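Local coordinates for putative branched-chain amino acid ABC transporter (Rhodospirillum rubrum ATCC 11170, PDB 3HUT), which probably binds branched-chain or related amino acids outside the membrane and delivers them to an ABC transporter for uptake, at residues E10-G15 with L77-S82; Q25-L30 with S265-L270; G317-T322 with T331-T336. All blocks are in the same frame, centred on the assembly; numbering follows the deposited sequence.

In the fold
The three contacts sample a two-lobed periplasmic binding protein. Contact 1 joins two strands inside the five-stranded parallel sheet of one lobe, and contact 2 packs helix 18-37, which follows strand 5-11, against helix 258-271. Their centres are 18 Å apart and they touch through Leu11 CD2 and Gln25 N at 4.2 Å. Contact 3, in the mixed-sheet region, lies by chain segments that probably cross between the lobes; its nearest atoms are about 12 Å from contact 1 and about 8 Å from contact 2. In relatives the amino acid binds in the cleft between the lobes, and the strand-end turn after strand 73-78 probably borders that cleft.

Contact 1. Residues E10-G15 with L77-S82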
ATOM      1  N   GLU A  10      13.214  11.034   6.189  1.00  6.12           N
ATOM      2  CA  GLU A  10      14.320  10.458   5.443  1.00  7.93           C
ATOM      3  C   GLU A  10      13.707   9.775   4.226  1.00  7.84           C
ATOM      4  O   GLU A  10      12.748   9.008   4.349  1.00  7.45           O
ATOM      5  CB  GLU A  10      15.109   9.453   6.293  1.00  6.13           C
ATOM      6  CG  GLU A  10      14.281   8.349   6.943  1.00  6.92           C
ATOM      7  CD  GLU A  10      15.152   7.316   7.641  1.00  9.10           C
ATOM      8  OE1 GLU A  10      15.750   6.469   6.944  1.00  8.36           O
ATOM      9  OE2 GLU A  10      15.254   7.359   8.888  1.00  8.58           O
ATOM     10  N   LEU A  11      14.251  10.083   3.053  1.00  8.61           N
ATOM     11  CA  LEU A  11      13.769   9.529   1.794  1.00  8.48           C
ATOM     12  C   LEU A  11      14.854   9.594   0.722  1.00  9.19           C
ATOM     13  O   LEU A  11      15.786  10.399   0.807  1.00  8.32           O
ATOM     14  CB  LEU A  11      12.524  10.293   1.317  1.00  8.89           C
ATOM     15  CG  LEU A  11      12.452  11.816   1.497  1.00 10.93           C
ATOM     16  CD1 LEU A  11      13.769  12.473   1.146  1.00 10.43           C
ATOM     17  CD2 LEU A  11      11.330  12.374   0.637  1.00 11.81           C
ATOM     18  N   PRO A  12      14.749   8.737  -0.301  1.00  9.70           N
ATOM     19  CA  PRO A  12      15.737   8.709  -1.384  1.00 10.01           C
ATOM     20  C   PRO A  12      15.548   9.778  -2.457  1.00 10.17           C
ATOM     21  O   PRO A  12      14.574   9.748  -3.205  1.00 10.76           O
ATOM     22  CB  PRO A  12      15.593   7.292  -1.932  1.00 10.71           C
ATOM     23  CG  PRO A  12      14.129   7.020  -1.763  1.00  9.65           C
ATOM     24  CD  PRO A  12      13.834   7.582  -0.385  1.00 10.25           C
ATOM     25  N   LEU A  13      16.490  10.720  -2.525  1.00 10.34           N
ATOM     26  CA  LEU A  13      16.448  11.789  -3.519  1.00 10.54           C
ATOM     27  C   LEU A  13      17.578  11.618  -4.530  1.00 12.69           C
ATOM     28  O   LEU A  13      17.695  12.377  -5.491  1.00 11.78           O
ATOM     29  CB  LEU A  13      16.542  13.157  -2.847  1.00 10.69           C
ATOM     30  CG  LEU A  13      15.319  13.498  -1.986  1.00 13.60           C
ATOM     31  CD1 LEU A  13      15.507  14.855  -1.331  1.00 10.49           C
ATOM     32  CD2 LEU A  13      14.056  13.481  -2.857  1.00  9.14           C
ATOM     33  N   THR A  14      18.421  10.622  -4.294  1.00 12.54           N
ATOM     34  CA  THR A  14      19.508  10.321  -5.205  1.00 14.33           C
ATOM     35  C   THR A  14      19.581   8.803  -5.263  1.00 14.43           C
ATOM     36  O   THR A  14      19.188   8.122  -4.316  1.00 14.18           O
ATOM     37  CB  THR A  14      20.866  10.939  -4.734  1.00 14.26           C
ATOM     38  OG1 THR A  14      21.194  10.487  -3.420  1.00 16.24           O
ATOM     39  CG2 THR A  14      20.778  12.455  -4.727  1.00 15.93           C
ATOM     40  N   GLY A  15      20.043   8.269  -6.386  1.00 13.69           N
ATOM     41  CA  GLY A  15      20.126   6.830  -6.508  1.00 14.62           C
ATOM     42  C   GLY A  15      19.026   6.263  -7.377  1.00 13.48           C
ATOM     43  O   GLY A  15      18.181   6.996  -7.897  1.00 14.31           O
ATOM     44  N   LEU A  77       9.265  10.755   9.572  1.00  9.95           N
ATOM     45  CA  LEU A  77       8.498  10.137   8.495  1.00 11.51           C
ATOM     46  C   LEU A  77       9.616   9.331   7.896  1.00 15.92           C
ATOM     47  O   LEU A  77      10.689   9.860   7.605  1.00 12.21           O
ATOM     48  CB  LEU A  77       7.975  11.194   7.547  1.00 10.19           C
ATOM     49  CG  LEU A  77       6.775  11.821   8.242  1.00 10.49           C
ATOM     50  CD1 LEU A  77       6.464  13.156   7.629  1.00  9.84           C
ATOM     51  CD2 LEU A  77       5.596  10.852   8.145  1.00 10.18           C
ATOM     52  N   GLY A  78       9.384   8.052   7.657  1.00 20.12           N
ATOM     53  CA  GLY A  78      10.535   7.281   7.270  1.00 24.52           C
ATOM     54  C   GLY A  78      10.804   6.250   6.229  1.00 23.51           C
ATOM     55  O   GLY A  78      10.563   5.069   6.381  1.00 27.68           O
ATOM     56  N   ASP A  79      11.474   6.727   5.207  1.00 23.30           N
ATOM     57  CA  ASP A  79      11.925   5.911   4.114  1.00 17.44           C
ATOM     58  C   ASP A  79      11.122   4.932   3.322  1.00 15.41           C
ATOM     59  O   ASP A  79      10.231   4.236   3.775  1.00 15.00           O
ATOM     60  CB  ASP A  79      13.245   5.259   4.514  1.00 15.03           C
ATOM     61  CG  ASP A  79      14.440   5.927   3.831  1.00 16.06           C
ATOM     62  OD1 ASP A  79      14.430   5.961   2.583  1.00 12.25           O
ATOM     63  OD2 ASP A  79      15.377   6.418   4.515  1.00 13.87           O
ATOM     64  N   PHE A  80      11.514   4.945   2.069  1.00 11.45           N
ATOM     65  CA  PHE A  80      10.953   4.176   1.007  1.00 11.14           C
ATOM     66  C   PHE A  80      11.001   2.650   1.099  1.00 10.36           C
ATOM     67  O   PHE A  80       9.962   1.991   1.129  1.00  9.81           O
ATOM     68  CB  PHE A  80      11.645   4.644  -0.251  1.00 11.09           C
ATOM     69  CG  PHE A  80      11.236   3.914  -1.422  1.00 11.52           C
ATOM     70  CD1 PHE A  80       9.948   4.054  -1.888  1.00 13.81           C
ATOM     71  CD2 PHE A  80      12.100   3.015  -2.025  1.00 14.06           C
ATOM     72  CE1 PHE A  80       9.505   3.301  -2.941  1.00 14.51           C
ATOM     73  CE2 PHE A  80      11.672   2.253  -3.080  1.00 12.62           C
ATOM     74  CZ  PHE A  80      10.369   2.392  -3.542  1.00 13.66           C
ATOM     75  N   SER A  81      12.204   2.085   1.119  1.00  9.65           N
ATOM     76  CA  SER A  81      12.343   0.633   1.168  1.00 10.28           C
ATOM     77  C   SER A  81      12.231   0.061   2.569  1.00  9.25           C
ATOM     78  O   SER A  81      12.507   0.741   3.558  1.00  9.02           O
ATOM     79  CB  SER A  81      13.684   0.202   0.573  1.00 11.22           C
ATOM     80  OG  SER A  81      14.753   0.601   1.413  1.00 12.44           O
ATOM     81  N   SER A  82      11.833  -1.204   2.646  1.00  8.85           N
ATOM     82  CA  SER A  82      11.714  -1.875   3.929  1.00  9.14           C
ATOM     83  C   SER A  82      13.102  -2.022   4.545  1.00  9.69           C
ATOM     84  O   SER A  82      13.296  -1.753   5.731  1.00  9.73           O
ATOM     85  CB  SER A  82      11.066  -3.252   3.746  1.00  8.66           C
ATOM     86  OG  SER A  82       9.670  -3.122   3.527  1.00  8.91           O
TER
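Glu10 and Gly78 form a parallel beta bridge, with CA atoms 5.3 Å apart and the touching backbone parts running 24° from each other. Strands 5-11 and 73-78 are neighbours in the five-stranded parallel sheet of a Rossmann-like lobe, with the strand order 2-1-3-4-5 of type I periplasmic binding proteins. Glu10 supplies both backbone hydrogen bonds, as the middle residue of a parallel ladder does: its N donates to Leu77 O at 3.1 Å, and its O receives Asp79 N at 2.7 Å.

Beyond the bridge, two acids meet. Glu10 puts CG between its backbone N and carbonyl carbon (chi1 53°) and then runs extended, which carries the carboxylate across the Asp79 side chain, at about a right angle to it; Glu10 OE1 comes to 2.5 Å of Asp79 OD2, with the carboxylate planes 81° apart. Both residues are buried, and two oxygens that close probably share a proton. Glu10 OE2 is hydrogen-bonded to Tyr92 OH on helix 82-95, while the Glu10 side chain also packs on Ala60 and Ile63 of helix 57-69.

Asp79 uses its other oxygen differently. OD1 is bonded to Ser53 OG and also accepts Phe80 N at 3.1 Å through its anti lone pair, the side facing away from OD2. Together these bonds probably limit rotation of the carboxylate, with OD2 left turned to Glu10. From strand 5-11 the chain leaves through Pro12, whose ring slides past Asp79, with Pro12 CD 3.4 Å from Asp79 OD1. Phe80 carries its own ring away from Pro12, onto Asn17 and Phe24, and the apolar touch here is made at the root of the side chain: Phe80 CB lies 3.7 Å from Pro12 CD.

Contact 2. Residues Q25-L30 with S265-L270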
ATOM      1  N   GLN A  25       8.023  13.876  -1.492  1.00  9.50           N
ATOM      2  CA  GLN A  25       8.160  15.289  -1.181  1.00 10.42           C
ATOM      3  C   GLN A  25       7.032  16.113  -1.798  1.00  9.39           C
ATOM      4  O   GLN A  25       6.568  17.080  -1.201  1.00  9.03           O
ATOM      5  CB  GLN A  25       9.528  15.792  -1.652  1.00 11.89           C
ATOM      6  CG  GLN A  25       9.871  17.198  -1.197  1.00 19.68           C
ATOM      7  CD  GLN A  25      11.369  17.452  -1.186  1.00 21.81           C
ATOM      8  OE1 GLN A  25      12.064  17.165  -2.160  1.00 22.51           O
ATOM      9  NE2 GLN A  25      11.871  17.994  -0.079  1.00 24.03           N
ATOM     10  N   GLU A  26       6.585  15.730  -2.991  1.00  8.49           N
ATOM     11  CA  GLU A  26       5.495  16.451  -3.639  1.00  9.08           C
ATOM     12  C   GLU A  26       4.226  16.286  -2.803  1.00  8.93           C
ATOM     13  O   GLU A  26       3.510  17.249  -2.536  1.00  8.46           O
ATOM     14  CB  GLU A  26       5.261  15.914  -5.051  1.00  9.98           C
ATOM     15  CG  GLU A  26       6.419  16.151  -6.013  1.00 12.37           C
ATOM     16  CD  GLU A  26       6.089  15.739  -7.436  1.00 16.28           C
ATOM     17  OE1 GLU A  26       5.495  14.657  -7.623  1.00 16.48           O
ATOM     18  OE2 GLU A  26       6.431  16.493  -8.372  1.00 18.56           O
ATOM     19  N   ALA A  27       3.964  15.055  -2.379  1.00  8.32           N
ATOM     20  CA  ALA A  27       2.790  14.754  -1.573  1.00  7.96           C
ATOM     21  C   ALA A  27       2.901  15.391  -0.191  1.00  8.64           C
ATOM     22  O   ALA A  27       1.931  15.956   0.321  1.00  8.61           O
ATOM     23  CB  ALA A  27       2.625  13.245  -1.443  1.00  8.85           C
ATOM     24  N   ALA A  28       4.085  15.302   0.407  1.00  8.43           N
ATOM     25  CA  ALA A  28       4.319  15.871   1.735  1.00  8.66           C
ATOM     26  C   ALA A  28       4.000  17.359   1.765  1.00 10.59           C
ATOM     27  O   ALA A  28       3.308  17.845   2.664  1.00 10.75           O
ATOM     28  CB  ALA A  28       5.769  15.648   2.152  1.00  7.52           C
ATOM     29  N   ARG A  29       4.514  18.075   0.774  1.00 11.24           N
ATOM     30  CA  ARG A  29       4.310  19.513   0.664  1.00 12.50           C
ATOM     31  C   ARG A  29       2.827  19.881   0.642  1.00 10.54           C
ATOM     32  O   ARG A  29       2.398  20.801   1.333  1.00  8.99           O
ATOM     33  CB  ARG A  29       5.008  20.018  -0.606  1.00 16.27           C
ATOM     34  CG  ARG A  29       4.558  21.380  -1.120  1.00 23.22           C
ATOM     35  CD  ARG A  29       5.050  22.532  -0.262  1.00 29.91           C
ATOM     36  NE  ARG A  29       4.867  23.811  -0.949  1.00 35.16           N
ATOM     37  CZ  ARG A  29       5.147  24.999  -0.422  1.00 37.80           C
ATOM     38  NH1 ARG A  29       5.627  25.083   0.812  1.00 39.85           N
ATOM     39  NH2 ARG A  29       4.951  26.105  -1.131  1.00 39.35           N
ATOM     40  N   LEU A  30       2.048  19.158  -0.154  1.00  9.80           N
ATOM     41  CA  LEU A  30       0.617  19.430  -0.263  1.00 10.55           C
ATOM     42  C   LEU A  30      -0.087  19.264   1.086  1.00 10.71           C
ATOM     43  O   LEU A  30      -0.844  20.132   1.516  1.00 10.61           O
ATOM     44  CB  LEU A  30      -0.010  18.488  -1.290  1.00 13.73           C
ATOM     45  CG  LEU A  30      -1.392  18.845  -1.841  1.00 15.66           C
ATOM     46  CD1 LEU A  30      -1.335  20.193  -2.537  1.00 16.96           C
ATOM     47  CD2 LEU A  30      -1.832  17.774  -2.828  1.00 17.02           C
ATOM     48  N   SER A 265      -7.011  15.776  -7.776  1.00 11.60           N
ATOM     49  CA  SER A 265      -7.146  17.061  -8.465  1.00 11.55           C
ATOM     50  C   SER A 265      -6.070  18.058  -8.038  1.00 11.67           C
ATOM     51  O   SER A 265      -5.400  18.666  -8.879  1.00 10.93           O
ATOM     52  CB  SER A 265      -8.534  17.655  -8.193  1.00 11.77           C
ATOM     53  OG  SER A 265      -8.671  18.941  -8.776  1.00 13.55           O
ATOM     54  N   ALA A 266      -5.910  18.228  -6.730  1.00  9.24           N
ATOM     55  CA  ALA A 266      -4.914  19.150  -6.196  1.00  9.55           C
ATOM     56  C   ALA A 266      -3.514  18.788  -6.672  1.00  9.77           C
ATOM     57  O   ALA A 266      -2.728  19.664  -7.045  1.00 10.29           O
ATOM     58  CB  ALA A 266      -4.949  19.139  -4.673  1.00  9.68           C
ATOM     59  N   TYR A 267      -3.216  17.493  -6.653  1.00 10.25           N
ATOM     60  CA  TYR A 267      -1.911  16.980  -7.055  1.00 12.33           C
ATOM     61  C   TYR A 267      -1.590  17.215  -8.532  1.00 11.86           C
ATOM     62  O   TYR A 267      -0.507  17.696  -8.875  1.00 11.70           O
ATOM     63  CB  TYR A 267      -1.836  15.481  -6.763  1.00 12.53           C
ATOM     64  CG  TYR A 267      -0.433  14.932  -6.781  1.00 12.66           C
ATOM     65  CD1 TYR A 267       0.292  14.793  -5.598  1.00 12.95           C
ATOM     66  CD2 TYR A 267       0.177  14.564  -7.979  1.00 12.49           C
ATOM     67  CE1 TYR A 267       1.592  14.300  -5.608  1.00 13.56           C
ATOM     68  CE2 TYR A 267       1.479  14.071  -7.999  1.00 14.80           C
ATOM     69  CZ  TYR A 267       2.177  13.942  -6.808  1.00 13.07           C
ATOM     70  OH  TYR A 267       3.456  13.440  -6.814  1.00 18.18           O
ATOM     71  N   GLU A 268      -2.529  16.858  -9.404  1.00 12.49           N
ATOM     72  CA  GLU A 268      -2.335  17.024 -10.841  1.00 12.17           C
ATOM     73  C   GLU A 268      -2.215  18.496 -11.202  1.00 11.92           C
ATOM     74  O   GLU A 268      -1.391  18.878 -12.033  1.00 11.55           O
ATOM     75  CB  GLU A 268      -3.496  16.388 -11.613  1.00 12.16           C
ATOM     76  CG  GLU A 268      -3.696  14.916 -11.292  1.00 16.46           C
ATOM     77  CD  GLU A 268      -4.738  14.251 -12.178  1.00 19.92           C
ATOM     78  OE1 GLU A 268      -5.828  14.835 -12.365  1.00 21.79           O
ATOM     79  OE2 GLU A 268      -4.468  13.137 -12.678  1.00 21.72           O
ATOM     80  N   THR A 269      -3.028  19.322 -10.557  1.00 11.16           N
ATOM     81  CA  THR A 269      -3.015  20.755 -10.809  1.00 10.98           C
ATOM     82  C   THR A 269      -1.675  21.378 -10.432  1.00 12.43           C
ATOM     83  O   THR A 269      -1.097  22.161 -11.190  1.00 10.82           O
ATOM     84  CB  THR A 269      -4.125  21.462 -10.008  1.00  8.89           C
ATOM     85  OG1 THR A 269      -5.402  21.078 -10.530  1.00  7.95           O
ATOM     86  CG2 THR A 269      -3.975  22.978 -10.094  1.00  8.59           C
ATOM     87  N   LEU A 270      -1.182  21.018  -9.256  1.00 12.38           N
ATOM     88  CA  LEU A 270       0.072  21.562  -8.763  1.00 14.45           C
ATOM     89  C   LEU A 270       1.330  20.957  -9.371  1.00 14.31           C
ATOM     90  O   LEU A 270       2.297  21.674  -9.627  1.00 15.75           O
ATOM     91  CB  LEU A 270       0.125  21.412  -7.241  1.00 15.60           C
ATOM     92  CG  LEU A 270       1.392  21.886  -6.531  1.00 18.78           C
ATOM     93  CD1 LEU A 270       1.648  23.351  -6.848  1.00 21.15           C
ATOM     94  CD2 LEU A 270       1.232  21.680  -5.031  1.00 20.13           C
TER
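Glu26 and Tyr267 cross at about a right angle, the carboxylate plane turned 83° from the phenol ring. Glu26 OE1 comes to 2.5 Å of Tyr267 OH; the bond is short but weak in geometry, and the hydroxyl proton has another acceptor within reach, so the pairing is not settled. The tyrosine arrives there because its CG is anti to the backbone N (chi1 -164°), which swings the ring off its own helix toward helix 18-37. The glutamate, extended beyond CG, lies across the ring's hydroxyl end with Glu26 CB 3.5 Å from Tyr267 OH.

Beside it the ring carbon Tyr267 CE1 approaches the backbone of the other helix: Ala27 N lies 4.1 Å away, near the plane of the ring and at its edge, and Ala27 CB is 4.4 Å from the same carbon. The ring thus fills the space between helix 18-37, which follows strand 5-11 of the parallel sheet, and helix 258-271, which follows strand 246-249 of the mixed sheet, in keeping with the 10.9 Å between the short axes and the 115° between their N-to-C directions.

Leu30 closes the other part of the interface with its two methyl ends divided between two residues. CD2 meets Ala266 CB at 3.9 Å, and CD1 meets Leu270 CD2 at 3.9 Å, where the two leucines slide past each other in opposite directions. Ala266 offers only a methyl here, and Leu30 CD2 also comes near Tyr267 N.

Around the pair, Tyr267 meets the rings of Phe263 and Tyr271 from its own helix and touches Ala279. Helix 277-296 adds Tyr283, which packs on both Ala27 and Leu30, and Val286 against Ala28, which also touches Tyr50 of strand 46-52.

Contact 3. Residues G317-T322 with T331-T336; sequences GVTGIT and TTKILT
Thr322 and Lys333 form an antiparallel non-hydrogen-bonded pair, with CA atoms 4.6 Å apart, in a mixed sheet where strand 331-341 meets strand 322-324. The chain reaches it through a type I turn from Gly317 to Gly320 and a corner at Ile321, and the touching parts run 112° apart. Ile321 O receives Ile334 N at 3.0 Å. A water adds a second link, accepting from Ile321 N and donating to Ile334 O. Gly320, with no side chain, lies against that same oxygen, Gly320 CA being 4.0 Å from Ile334 O.

Lys333 reaches back to the turn. Its CG stands anti to the carbonyl carbon (chi1 -61°) and the extended chain lies side by side with Thr322, Lys333 CE 3.3 Å from Thr322 OG1, so that Lys333 NZ reaches Thr319 OG1 at 2.6 Å and donates to it. The same hydroxyl is hydrogen-bonded to Asp284, whose carboxylate probably steadies the ammonium through it. Thr322 OG1 instead donates to Gly320 O at 3.0 Å, from 45° above the carbonyl plane, tying the residue after the corner back to the end of the turn.

A methionine in place of Lys333 would probably leave Thr319 OG1 without its ammonium donor and strip away a positive charge near Asp284. On the more open side Ile321 and Ile334 lie alongside, pointing the same way, with their CD1 methyls 3.6 Å apart. Thr322 CG2 meets Thr331 CG2, the two side chains crossing at an angle.

Helix 277-296 backs the turn through Ala280, His281 and Asp284, and Lys333 NZ also has a weak bond to Ala119 O. Thr331 OG1 is bonded to Arg118 O, at strand 116-118, and Thr336 pairs with Thr249 at strand 246-249, consistent with the interlobe hinge of this family.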
ATOM      1  N   GLY A 317      -8.001   8.362   4.807  1.00 10.32           N
ATOM      2  CA  GLY A 317      -6.965   8.657   3.827  1.00  9.50           C
ATOM      3  C   GLY A 317      -7.396   8.474   2.387  1.00 10.16           C
ATOM      4  O   GLY A 317      -8.474   7.939   2.111  1.00 10.00           O
ATOM      5  N   VAL A 318      -6.556   8.931   1.462  1.00  8.50           N
ATOM      6  CA  VAL A 318      -6.856   8.784   0.046  1.00  8.28           C
ATOM      7  C   VAL A 318      -6.594   7.338  -0.351  1.00  8.13           C
ATOM      8  O   VAL A 318      -6.975   6.906  -1.439  1.00  7.33           O
ATOM      9  CB  VAL A 318      -5.995   9.734  -0.817  1.00  8.55           C
ATOM     10  CG1 VAL A 318      -6.249  11.173  -0.392  1.00  8.41           C
ATOM     11  CG2 VAL A 318      -4.519   9.388  -0.683  1.00  7.16           C
ATOM     12  N   THR A 319      -5.946   6.594   0.545  1.00  7.40           N
ATOM     13  CA  THR A 319      -5.651   5.186   0.300  1.00  7.76           C
ATOM     14  C   THR A 319      -6.675   4.328   1.038  1.00  7.58           C
ATOM     15  O   THR A 319      -6.514   3.115   1.144  1.00  7.03           O
ATOM     16  CB  THR A 319      -4.218   4.794   0.764  1.00  9.20           C
ATOM     17  OG1 THR A 319      -4.107   4.914   2.190  1.00  9.64           O
ATOM     18  CG2 THR A 319      -3.180   5.691   0.098  1.00  8.01           C
ATOM     19  N   GLY A 320      -7.726   4.979   1.542  1.00  7.38           N
ATOM     20  CA  GLY A 320      -8.789   4.281   2.244  1.00  9.55           C
ATOM     21  C   GLY A 320      -8.810   4.500   3.744  1.00  9.53           C
ATOM     22  O   GLY A 320      -7.859   5.028   4.314  1.00  9.79           O
ATOM     23  N   ILE A 321      -9.900   4.097   4.388  1.00  9.19           N
ATOM     24  CA  ILE A 321     -10.009   4.243   5.835  1.00 10.17           C
ATOM     25  C   ILE A 321      -8.922   3.360   6.437  1.00  9.44           C
ATOM     26  O   ILE A 321      -8.907   2.151   6.212  1.00  8.13           O
ATOM     27  CB  ILE A 321     -11.400   3.803   6.331  1.00 11.75           C
ATOM     28  CG1 ILE A 321     -12.458   4.741   5.740  1.00 13.40           C
ATOM     29  CG2 ILE A 321     -11.435   3.804   7.856  1.00 11.34           C
ATOM     30  CD1 ILE A 321     -13.879   4.484   6.216  1.00 19.08           C
ATOM     31  N   THR A 322      -8.024   3.978   7.206  1.00  7.77           N
ATOM     32  CA  THR A 322      -6.876   3.295   7.799  1.00  6.56           C
ATOM     33  C   THR A 322      -6.871   3.179   9.325  1.00  7.58           C
ATOM     34  O   THR A 322      -7.184   4.136  10.033  1.00  6.51           O
ATOM     35  CB  THR A 322      -5.582   4.006   7.356  1.00  7.79           C
ATOM     36  OG1 THR A 322      -5.511   3.998   5.924  1.00  7.12           O
ATOM     37  CG2 THR A 322      -4.355   3.318   7.936  1.00  7.95           C
ATOM     38  N   THR A 331      -1.084  -2.325  10.041  1.00  9.92           N
ATOM     39  CA  THR A 331      -2.039  -1.517   9.295  1.00  8.20           C
ATOM     40  C   THR A 331      -3.084  -2.316   8.522  1.00  8.44           C
ATOM     41  O   THR A 331      -2.756  -3.267   7.823  1.00  7.88           O
ATOM     42  CB  THR A 331      -1.300  -0.599   8.290  1.00  8.98           C
ATOM     43  OG1 THR A 331      -0.291   0.144   8.980  1.00  8.88           O
ATOM     44  CG2 THR A 331      -2.268   0.381   7.635  1.00  8.71           C
ATOM     45  N   THR A 332      -4.346  -1.926   8.671  1.00  8.80           N
ATOM     46  CA  THR A 332      -5.441  -2.555   7.942  1.00  9.63           C
ATOM     47  C   THR A 332      -6.199  -1.406   7.288  1.00 10.05           C
ATOM     48  O   THR A 332      -6.189  -0.281   7.795  1.00 10.70           O
ATOM     49  CB  THR A 332      -6.393  -3.362   8.860  1.00 10.52           C
ATOM     50  OG1 THR A 332      -6.916  -2.513   9.886  1.00 10.17           O
ATOM     51  CG2 THR A 332      -5.654  -4.547   9.491  1.00 11.47           C
ATOM     52  N   LYS A 333      -6.839  -1.677   6.160  1.00 10.05           N
ATOM     53  CA  LYS A 333      -7.566  -0.640   5.444  1.00  9.16           C
ATOM     54  C   LYS A 333      -8.844  -1.150   4.808  1.00  8.13           C
ATOM     55  O   LYS A 333      -8.979  -2.338   4.542  1.00  6.25           O
ATOM     56  CB  LYS A 333      -6.691  -0.068   4.329  1.00 10.62           C
ATOM     57  CG  LYS A 333      -5.401   0.578   4.774  1.00 10.07           C
ATOM     58  CD  LYS A 333      -4.668   1.135   3.564  1.00 14.72           C
ATOM     59  CE  LYS A 333      -3.589   2.120   3.981  1.00 13.50           C
ATOM     60  NZ  LYS A 333      -2.901   2.670   2.799  1.00 21.40           N
ATOM     61  N   ILE A 334      -9.782  -0.240   4.568  1.00  7.33           N
ATOM     62  CA  ILE A 334     -11.017  -0.603   3.895  1.00 10.36           C
ATOM     63  C   ILE A 334     -10.717  -0.387   2.416  1.00  8.73           C
ATOM     64  O   ILE A 334     -10.694   0.747   1.941  1.00 10.31           O
ATOM     65  CB  ILE A 334     -12.192   0.301   4.312  1.00 10.56           C
ATOM     66  CG1 ILE A 334     -12.528   0.066   5.786  1.00 13.47           C
ATOM     67  CG2 ILE A 334     -13.416  -0.002   3.448  1.00 12.95           C
ATOM     68  CD1 ILE A 334     -13.701   0.893   6.280  1.00 17.41           C
ATOM     69  N   LEU A 335     -10.469  -1.475   1.696  1.00  8.54           N
ATOM     70  CA  LEU A 335     -10.142  -1.397   0.276  1.00  7.14           C
ATOM     71  C   LEU A 335     -11.360  -1.080  -0.584  1.00  8.11           C
ATOM     72  O   LEU A 335     -12.497  -1.224  -0.140  1.00  7.36           O
ATOM     73  CB  LEU A 335      -9.500  -2.713  -0.174  1.00  7.53           C
ATOM     74  CG  LEU A 335      -8.280  -3.124   0.662  1.00  9.83           C
ATOM     75  CD1 LEU A 335      -7.706  -4.432   0.142  1.00 11.02           C
ATOM     76  CD2 LEU A 335      -7.224  -2.018   0.619  1.00  7.49           C
ATOM     77  N   THR A 336     -11.114  -0.638  -1.816  1.00  6.99           N
ATOM     78  CA  THR A 336     -12.188  -0.295  -2.743  1.00  6.56           C
ATOM     79  C   THR A 336     -12.261  -1.352  -3.844  1.00  7.31           C
ATOM     80  O   THR A 336     -11.276  -1.598  -4.543  1.00  6.74           O
ATOM     81  CB  THR A 336     -11.940   1.093  -3.375  1.00  6.36           C
ATOM     82  OG1 THR A 336     -11.887   2.085  -2.341  1.00  8.53           O
ATOM     83  CG2 THR A 336     -13.042   1.441  -4.361  1.00  7.94           C
TER
HETATM   84  O   HOH W   1     -11.975   3.076   2.476  1.00 14.03           O